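Local structure of 3' terminal uridylyl transferase (Trypanosoma brucei, 5HZD) at residues G66-A78 / P308-W320. The protein adds uridine nucleotides from UTP to the 3' ends of guide RNAs, ribosomal RNAs and some mRNAs during mitochondrial RNA editing. Residues are numbered along the deposited sequence; the frame is centred on the assembly and turned at random. Where two conformers were deposited one is given.
Sequences GKKIFHVAAQRDA and PCARPGAIVLKDW
Ala73 and Pro312 mark the crossing of helices 66-76 and 310-320, whose axes pass 8.5 Å apart and nearly perpendicular, at 85°. Their CA atoms are the nearest pair across the helices, 4.9 Å apart, and Ala73 CB packs 3.7 Å from Pro312 CB; Met378 from a loop also touches Ala73. Pro312 CG, which also meets Ala73 CB, sits above one face of the Phe70 ring, offset toward its rim, 4.0 Å from the ring centroid and 24° off the normal, a CH-pi contact. Cys309 SG meets the same ring at its edge, 3.9 Å from Phe70 CE1, a sulfur-aromatic contact. In Ile69, chi1 of -70° puts CG1 beside the backbone N and leaves CG2 anti to it; that methyl touches Pro312 CB and lies 3.8 Å from Val316 CG2. Leu399 of helix 385-409 also touches Ile69. Ile315 CD1 lies against Ala73 CA, while its CG2 is 4.0 Å from both Val72 CG1 and Arg76 CG, so the arginine adds aliphatic contact. Toward the exposed margin, Asp319 OD2 approaches Val72 CG1. Since the two segments share no hydrogen bonds, the 509 Å² interface rests on apolar and aromatic packing. It joins a helix preceding the palm-sheet strands to the helix carrying UTP-binding Lys318, and in the conformer given Arg76 comes within about 4 Å, side chain to side chain, of Ser111 and Ala122, predicted UTP contacts; this packing probably helps set the relative placement of these elements around the nucleotide site.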
ATOM      1  N   GLY A  66      -5.951  21.022 -11.435  1.00 14.25           N
ATOM      2  CA  GLY A  66      -4.651  20.872 -10.787  1.00 14.02           C
ATOM      3  C   GLY A  66      -4.589  21.376  -9.352  1.00 15.17           C
ATOM      4  O   GLY A  66      -3.940  20.782  -8.503  1.00 14.53           O
ATOM      5  N   LYS A  67      -5.255  22.483  -9.079  1.00 14.68           N
ATOM      6  CA  LYS A  67      -5.339  22.966  -7.706  1.00 15.20           C
ATOM      7  C   LYS A  67      -6.068  21.953  -6.830  1.00 16.22           C
ATOM      8  O   LYS A  67      -5.665  21.692  -5.688  1.00 14.51           O
ATOM      9  CB  LYS A  67      -6.037  24.324  -7.683  1.00 15.68           C
ATOM     10  CG  LYS A  67      -6.234  24.929  -6.301  1.00 18.14           C
ATOM     11  CD  LYS A  67      -6.647  26.413  -6.383  1.00 18.18           C
ATOM     12  CE  LYS A  67      -6.985  26.923  -4.964  1.00 23.04           C
ATOM     13  NZ  LYS A  67      -7.465  28.353  -4.957  1.00 28.33           N
ATOM     14  N   LYS A  68      -7.156  21.394  -7.348  1.00 14.52           N
ATOM     15  CA  LYS A  68      -7.887  20.351  -6.611  1.00 15.13           C
ATOM     16  C   LYS A  68      -7.069  19.106  -6.364  1.00 16.80           C
ATOM     17  O   LYS A  68      -7.142  18.509  -5.281  1.00 17.74           O
ATOM     18  CB  LYS A  68      -9.181  19.985  -7.351  1.00 15.50           C
ATOM     19  CG  LYS A  68     -10.211  21.082  -7.371  1.00 23.35           C
ATOM     20  CD  LYS A  68     -11.417  20.625  -8.198  1.00 28.27           C
ATOM     21  CE  LYS A  68     -12.182  21.805  -8.751  1.00 40.11           C
ATOM     22  NZ  LYS A  68     -12.428  22.819  -7.701  1.00 46.12           N
ATOM     23  N   ILE A  69      -6.282  18.705  -7.367  1.00 13.42           N
ATOM     24  CA  ILE A  69      -5.369  17.569  -7.251  1.00 14.82           C
ATOM     25  C   ILE A  69      -4.381  17.773  -6.113  1.00 12.90           C
ATOM     26  O   ILE A  69      -4.196  16.880  -5.273  1.00 14.36           O
ATOM     27  CB  ILE A  69      -4.615  17.354  -8.584  1.00 14.97           C
ATOM     28  CG1 ILE A  69      -5.593  16.829  -9.632  1.00 15.28           C
ATOM     29  CG2 ILE A  69      -3.473  16.352  -8.410  1.00 16.03           C
ATOM     30  CD1 ILE A  69      -5.125  17.001 -11.088  1.00 18.16           C
ATOM     31  N   PHE A  70      -3.786  18.965  -6.037  1.00 13.45           N
ATOM     32  CA  PHE A  70      -2.843  19.217  -4.955  1.00 13.55           C
ATOM     33  C   PHE A  70      -3.540  19.289  -3.596  1.00 14.60           C
ATOM     34  O   PHE A  70      -2.939  18.919  -2.580  1.00 16.81           O
ATOM     35  CB  PHE A  70      -1.988  20.476  -5.212  1.00 16.97           C
ATOM     36  CG  PHE A  70      -0.692  20.175  -5.909  1.00 15.07           C
ATOM     37  CD1 PHE A  70      -0.633  20.165  -7.293  1.00 14.88           C
ATOM     38  CD2 PHE A  70       0.441  19.853  -5.178  1.00 17.25           C
ATOM     39  CE1 PHE A  70       0.550  19.856  -7.952  1.00 15.10           C
ATOM     40  CE2 PHE A  70       1.629  19.534  -5.823  1.00 15.54           C
ATOM     41  CZ  PHE A  70       1.688  19.551  -7.202  1.00 14.95           C
ATOM     42  N   HIS A  71      -4.801  19.711  -3.560  1.00 13.71           N
ATOM     43  CA  HIS A  71      -5.525  19.758  -2.288  1.00 18.15           C
ATOM     44  C   HIS A  71      -5.788  18.346  -1.769  1.00 16.85           C
ATOM     45  O   HIS A  71      -5.586  18.067  -0.582  1.00 18.48           O
ATOM     46  CB  HIS A  71      -6.846  20.541  -2.423  1.00 19.27           C
ATOM     47  CG  HIS A  71      -7.591  20.671  -1.131  1.00 22.85           C
ATOM     48  ND1 HIS A  71      -7.406  21.734  -0.276  1.00 31.69           N
ATOM     49  CD2 HIS A  71      -8.491  19.856  -0.534  1.00 23.54           C
ATOM     50  CE1 HIS A  71      -8.174  21.576   0.789  1.00 31.15           C
ATOM     51  NE2 HIS A  71      -8.837  20.442   0.660  1.00 25.34           N
ATOM     52  N   VAL A  72      -6.240  17.459  -2.649  1.00 13.71           N
ATOM     53  CA  VAL A  72      -6.439  16.056  -2.284  1.00 15.87           C
ATOM     54  C   VAL A  72      -5.121  15.451  -1.803  1.00 19.81           C
ATOM     55  O   VAL A  72      -5.078  14.764  -0.771  1.00 18.84           O
ATOM     56  CB  VAL A  72      -6.992  15.227  -3.456  1.00 18.36           C
ATOM     57  CG1 VAL A  72      -7.012  13.746  -3.082  1.00 21.61           C
ATOM     58  CG2 VAL A  72      -8.392  15.696  -3.807  1.00 22.08           C
ATOM     59  N   ALA A  73      -4.034  15.723  -2.519  1.00 14.18           N
ATOM     60  CA  ALA A  73      -2.730  15.162  -2.132  1.00 14.29           C
ATOM     61  C   ALA A  73      -2.271  15.700  -0.777  1.00 18.73           C
ATOM     62  O   ALA A  73      -1.661  14.967   0.028  1.00 17.33           O
ATOM     63  CB  ALA A  73      -1.705  15.492  -3.206  1.00 15.15           C
ATOM     64  N   ALA A  74      -2.550  16.971  -0.506  1.00 15.09           N
ATOM     65  CA  ALA A  74      -2.163  17.576   0.769  1.00 17.54           C
ATOM     66  C   ALA A  74      -2.840  16.882   1.959  1.00 19.71           C
ATOM     67  O   ALA A  74      -2.243  16.777   3.029  1.00 18.79           O
ATOM     68  CB  ALA A  74      -2.466  19.079   0.780  1.00 17.80           C
ATOM     69  N   GLN A  75      -4.071  16.398   1.780  1.00 17.77           N
ATOM     70  CA  GLN A  75      -4.747  15.662   2.855  1.00 19.05           C
ATOM     71  C   GLN A  75      -4.080  14.358   3.220  1.00 20.59           C
ATOM     72  O   GLN A  75      -4.307  13.827   4.328  1.00 20.85           O
ATOM     73  CB  GLN A  75      -6.211  15.374   2.501  1.00 23.78           C
ATOM     74  CG  GLN A  75      -6.980  16.601   2.008  1.00 27.96           C
ATOM     75  CD  GLN A  75      -6.713  17.828   2.841  1.00 37.76           C
ATOM     76  OE1 GLN A  75      -6.894  17.820   4.067  1.00 43.34           O
ATOM     77  NE2 GLN A  75      -6.273  18.903   2.184  1.00 40.05           N
ATOM     78  N   ARG A  76      -3.290  13.793   2.299  1.00 15.02           N
ATOM     79  CA  ARG A  76      -2.592  12.555   2.596  0.51 15.54           C
ATOM     80  C   ARG A  76      -1.273  12.818   3.339  1.00 15.78           C
ATOM     81  O   ARG A  76      -0.668  11.886   3.885  1.00 19.73           O
ATOM     82  CB  ARG A  76      -2.347  11.743   1.313  0.51 17.80           C
ATOM     83  CG  ARG A  76      -3.575  10.974   0.779  0.51 16.42           C
ATOM     84  CD  ARG A  76      -4.056   9.895   1.772  0.51 18.40           C
ATOM     85  NE  ARG A  76      -4.185   8.559   1.181  0.51 28.84           N
ATOM     86  CZ  ARG A  76      -3.321   7.563   1.381  0.51 30.23           C
ATOM     87  NH1 ARG A  76      -2.255   7.753   2.138  0.51 36.59           N
ATOM     88  NH2 ARG A  76      -3.523   6.376   0.815  0.51 33.75           N
ATOM     89  N   ASP A  77      -0.832  14.074   3.347  1.00 14.17           N
ATOM     90  CA  ASP A  77       0.455  14.469   3.947  1.00 15.53           C
ATOM     91  C   ASP A  77       0.195  15.077   5.319  1.00 14.53           C
ATOM     92  O   ASP A  77      -0.165  16.256   5.418  1.00 20.04           O
ATOM     93  CB  ASP A  77       1.131  15.514   3.060  1.00 15.69           C
ATOM     94  CG  ASP A  77       2.504  15.959   3.570  1.00 19.55           C
ATOM     95  OD1 ASP A  77       2.894  15.640   4.714  1.00 19.12           O
ATOM     96  OD2 ASP A  77       3.192  16.685   2.823  1.00 19.93           O
ATOM     97  N   ALA A  78       0.394  14.279   6.369  1.00 14.43           N
ATOM     98  CA  ALA A  78       0.116  14.740   7.720  1.00 16.80           C
ATOM     99  C   ALA A  78       1.383  15.201   8.442  1.00 19.38           C
ATOM    100  O   ALA A  78       1.377  15.402   9.661  1.00 21.79           O
ATOM    101  CB  ALA A  78      -0.606  13.640   8.509  1.00 17.46           C
ATOM    102  N   PRO A 308       7.398  16.651  -9.445  1.00 13.32           N
ATOM    103  CA  PRO A 308       6.632  17.191  -8.314  1.00 13.03           C
ATOM    104  C   PRO A 308       5.125  16.937  -8.419  1.00 15.31           C
ATOM    105  O   PRO A 308       4.436  17.031  -7.390  1.00 17.87           O
ATOM    106  CB  PRO A 308       6.931  18.694  -8.361  1.00 15.79           C
ATOM    107  CG  PRO A 308       7.379  18.980  -9.753  1.00 17.45           C
ATOM    108  CD  PRO A 308       8.093  17.708 -10.200  1.00 15.09           C
ATOM    109  N   CYS A 309       4.614  16.626  -9.610  1.00 13.09           N
ATOM    110  CA  CYS A 309       3.195  16.319  -9.739  1.00 15.42           C
ATOM    111  C   CYS A 309       2.912  14.821  -9.767  1.00 13.04           C
ATOM    112  O   CYS A 309       1.735  14.378  -9.870  1.00 12.43           O
ATOM    113  CB  CYS A 309       2.626  16.975 -11.001  1.00 16.66           C
ATOM    114  SG  CYS A 309       2.799  18.734 -10.925  1.00 17.41           S
ATOM    115  N   ALA A 310       3.946  13.991  -9.628  1.00 11.88           N
ATOM    116  CA  ALA A 310       3.710  12.561  -9.779  1.00 11.54           C
ATOM    117  C   ALA A 310       2.977  11.926  -8.599  1.00 11.29           C
ATOM    118  O   ALA A 310       2.046  11.126  -8.787  1.00 11.74           O
ATOM    119  CB  ALA A 310       5.040  11.806 -10.076  1.00 11.55           C
ATOM    120  N   ARG A 311       3.338  12.285  -7.365  1.00 11.35           N
ATOM    121  CA  ARG A 311       2.548  11.733  -6.254  1.00 14.18           C
ATOM    122  C   ARG A 311       1.108  12.269  -6.208  1.00 12.51           C
ATOM    123  O   ARG A 311       0.176  11.480  -6.016  1.00 12.91           O
ATOM    124  CB  ARG A 311       3.242  11.944  -4.911  1.00 11.24           C
ATOM    125  CG  ARG A 311       4.515  11.110  -4.742  1.00 11.18           C
ATOM    126  CD  ARG A 311       5.203  11.531  -3.445  1.00 14.09           C
ATOM    127  NE  ARG A 311       5.731  12.878  -3.559  1.00 12.30           N
ATOM    128  CZ  ARG A 311       6.107  13.605  -2.516  1.00 11.98           C
ATOM    129  NH1 ARG A 311       5.978  13.119  -1.283  1.00 13.60           N
ATOM    130  NH2 ARG A 311       6.585  14.827  -2.716  1.00 12.59           N
ATOM    131  N   PRO A 312       0.909  13.592  -6.374  1.00 11.51           N
ATOM    132  CA  PRO A 312      -0.482  14.068  -6.349  1.00 13.60           C
ATOM    133  C   PRO A 312      -1.353  13.381  -7.400  1.00 12.91           C
ATOM    134  O   PRO A 312      -2.498  12.970  -7.120  1.00 12.62           O
ATOM    135  CB  PRO A 312      -0.332  15.579  -6.608  1.00 14.23           C
ATOM    136  CG  PRO A 312       0.982  15.895  -5.930  1.00 15.83           C
ATOM    137  CD  PRO A 312       1.864  14.722  -6.378  1.00 12.14           C
ATOM    138  N   GLY A 313      -0.825  13.176  -8.603  1.00 11.46           N
ATOM    139  CA  GLY A 313      -1.623  12.487  -9.600  1.00 11.37           C
ATOM    140  C   GLY A 313      -1.905  11.042  -9.227  1.00 13.81           C
ATOM    141  O   GLY A 313      -2.989  10.550  -9.499  1.00 13.21           O
ATOM    142  N   ALA A 314      -0.919  10.366  -8.637  1.00 10.91           N
ATOM    143  CA  ALA A 314      -1.088   8.978  -8.254  1.00 12.68           C
ATOM    144  C   ALA A 314      -2.165   8.862  -7.188  1.00 12.36           C
ATOM    145  O   ALA A 314      -2.975   7.920  -7.215  1.00 12.20           O
ATOM    146  CB  ALA A 314       0.222   8.428  -7.722  1.00 13.20           C
ATOM    147  N   ILE A 315      -2.195   9.812  -6.263  1.00 11.49           N
ATOM    148  CA  ILE A 315      -3.220   9.801  -5.198  1.00 12.06           C
ATOM    149  C   ILE A 315      -4.622   9.992  -5.748  1.00 12.62           C
ATOM    150  O   ILE A 315      -5.562   9.228  -5.422  1.00 14.35           O
ATOM    151  CB  ILE A 315      -2.861  10.857  -4.149  1.00 11.77           C
ATOM    152  CG1 ILE A 315      -1.590  10.400  -3.416  1.00 14.39           C
ATOM    153  CG2 ILE A 315      -4.007  11.067  -3.149  1.00 17.31           C
ATOM    154  CD1 ILE A 315      -0.975  11.541  -2.577  1.00 17.51           C
ATOM    155  N   VAL A 316      -4.772  10.959  -6.647  1.00 11.21           N
ATOM    156  CA  VAL A 316      -6.081  11.214  -7.243  1.00 13.35           C
ATOM    157  C   VAL A 316      -6.525  10.043  -8.105  1.00 15.15           C
ATOM    158  O   VAL A 316      -7.699   9.666  -8.087  1.00 13.87           O
ATOM    159  CB  VAL A 316      -6.067  12.533  -8.067  1.00 15.94           C
ATOM    160  CG1 VAL A 316      -7.317  12.666  -8.933  1.00 21.22           C
ATOM    161  CG2 VAL A 316      -5.945  13.713  -7.121  1.00 15.40           C
ATOM    162  N   LEU A 317      -5.596   9.430  -8.836  1.00 12.11           N
ATOM    163  CA  LEU A 317      -5.952   8.254  -9.634  1.00 12.97           C
ATOM    164  C   LEU A 317      -6.320   7.045  -8.782  1.00 11.42           C
ATOM    165  O   LEU A 317      -7.171   6.258  -9.174  1.00 13.38           O
ATOM    166  CB  LEU A 317      -4.824   7.886 -10.595  1.00 14.55           C
ATOM    167  CG  LEU A 317      -4.752   8.902 -11.748  1.00 13.85           C
ATOM    168  CD1 LEU A 317      -3.510   8.630 -12.599  1.00 13.32           C
ATOM    169  CD2 LEU A 317      -6.019   8.893 -12.655  1.00 14.70           C
ATOM    170  N   LYS A 318      -5.682   6.867  -7.629  1.00 13.44           N
ATOM    171  CA  LYS A 318      -6.088   5.745  -6.773  1.00 11.06           C
ATOM    172  C   LYS A 318      -7.533   5.940  -6.357  1.00 13.26           C
ATOM    173  O   LYS A 318      -8.331   4.996  -6.446  1.00 14.68           O
ATOM    174  CB  LYS A 318      -5.241   5.705  -5.512  1.00 15.35           C
ATOM    175  CG  LYS A 318      -5.640   4.562  -4.523  1.00 20.25           C
ATOM    176  CD  LYS A 318      -4.750   4.687  -3.295  1.00 29.84           C
ATOM    177  CE  LYS A 318      -4.523   3.356  -2.605  1.00 41.80           C
ATOM    178  NZ  LYS A 318      -5.822   2.737  -2.272  1.00 44.39           N
ATOM    179  N   ASP A 319      -7.881   7.150  -5.903  1.00 14.72           N
ATOM    180  CA  ASP A 319      -9.236   7.402  -5.447  1.00 16.24           C
ATOM    181  C   ASP A 319     -10.225   7.275  -6.612  1.00 16.25           C
ATOM    182  O   ASP A 319     -11.277   6.663  -6.464  1.00 17.09           O
ATOM    183  CB  ASP A 319      -9.356   8.796  -4.794  1.00 18.00           C
ATOM    184  CG  ASP A 319      -8.583   8.903  -3.490  1.00 24.50           C
ATOM    185  OD1 ASP A 319      -8.187   7.843  -2.944  1.00 26.27           O
ATOM    186  OD2 ASP A 319      -8.397  10.058  -3.021  1.00 26.30           O
ATOM    187  N   TRP A 320      -9.896   7.862  -7.763  1.00 16.73           N
ATOM    188  CA  TRP A 320     -10.733   7.745  -8.953  1.00 15.05           C
ATOM    189  C   TRP A 320     -10.953   6.282  -9.342  1.00 13.88           C
ATOM    190  O   TRP A 320     -12.067   5.856  -9.712  1.00 14.15           O
ATOM    191  CB  TRP A 320     -10.109   8.491 -10.136  1.00 15.75           C
ATOM    192  CG  TRP A 320     -10.678   8.020 -11.436  1.00 17.37           C
ATOM    193  CD1 TRP A 320     -11.885   8.386 -11.973  1.00 20.58           C
ATOM    194  CD2 TRP A 320     -10.125   7.047 -12.319  1.00 13.16           C
ATOM    195  NE1 TRP A 320     -12.096   7.714 -13.148  1.00 17.01           N
ATOM    196  CE2 TRP A 320     -11.044   6.872 -13.384  1.00 15.35           C
ATOM    197  CE3 TRP A 320      -8.948   6.291 -12.312  1.00 15.24           C
ATOM    198  CZ2 TRP A 320     -10.818   5.982 -14.445  1.00 14.56           C
ATOM    199  CZ3 TRP A 320      -8.710   5.412 -13.377  1.00 18.24           C
ATOM    200  CH2 TRP A 320      -9.640   5.265 -14.430  1.00 17.35           C
TER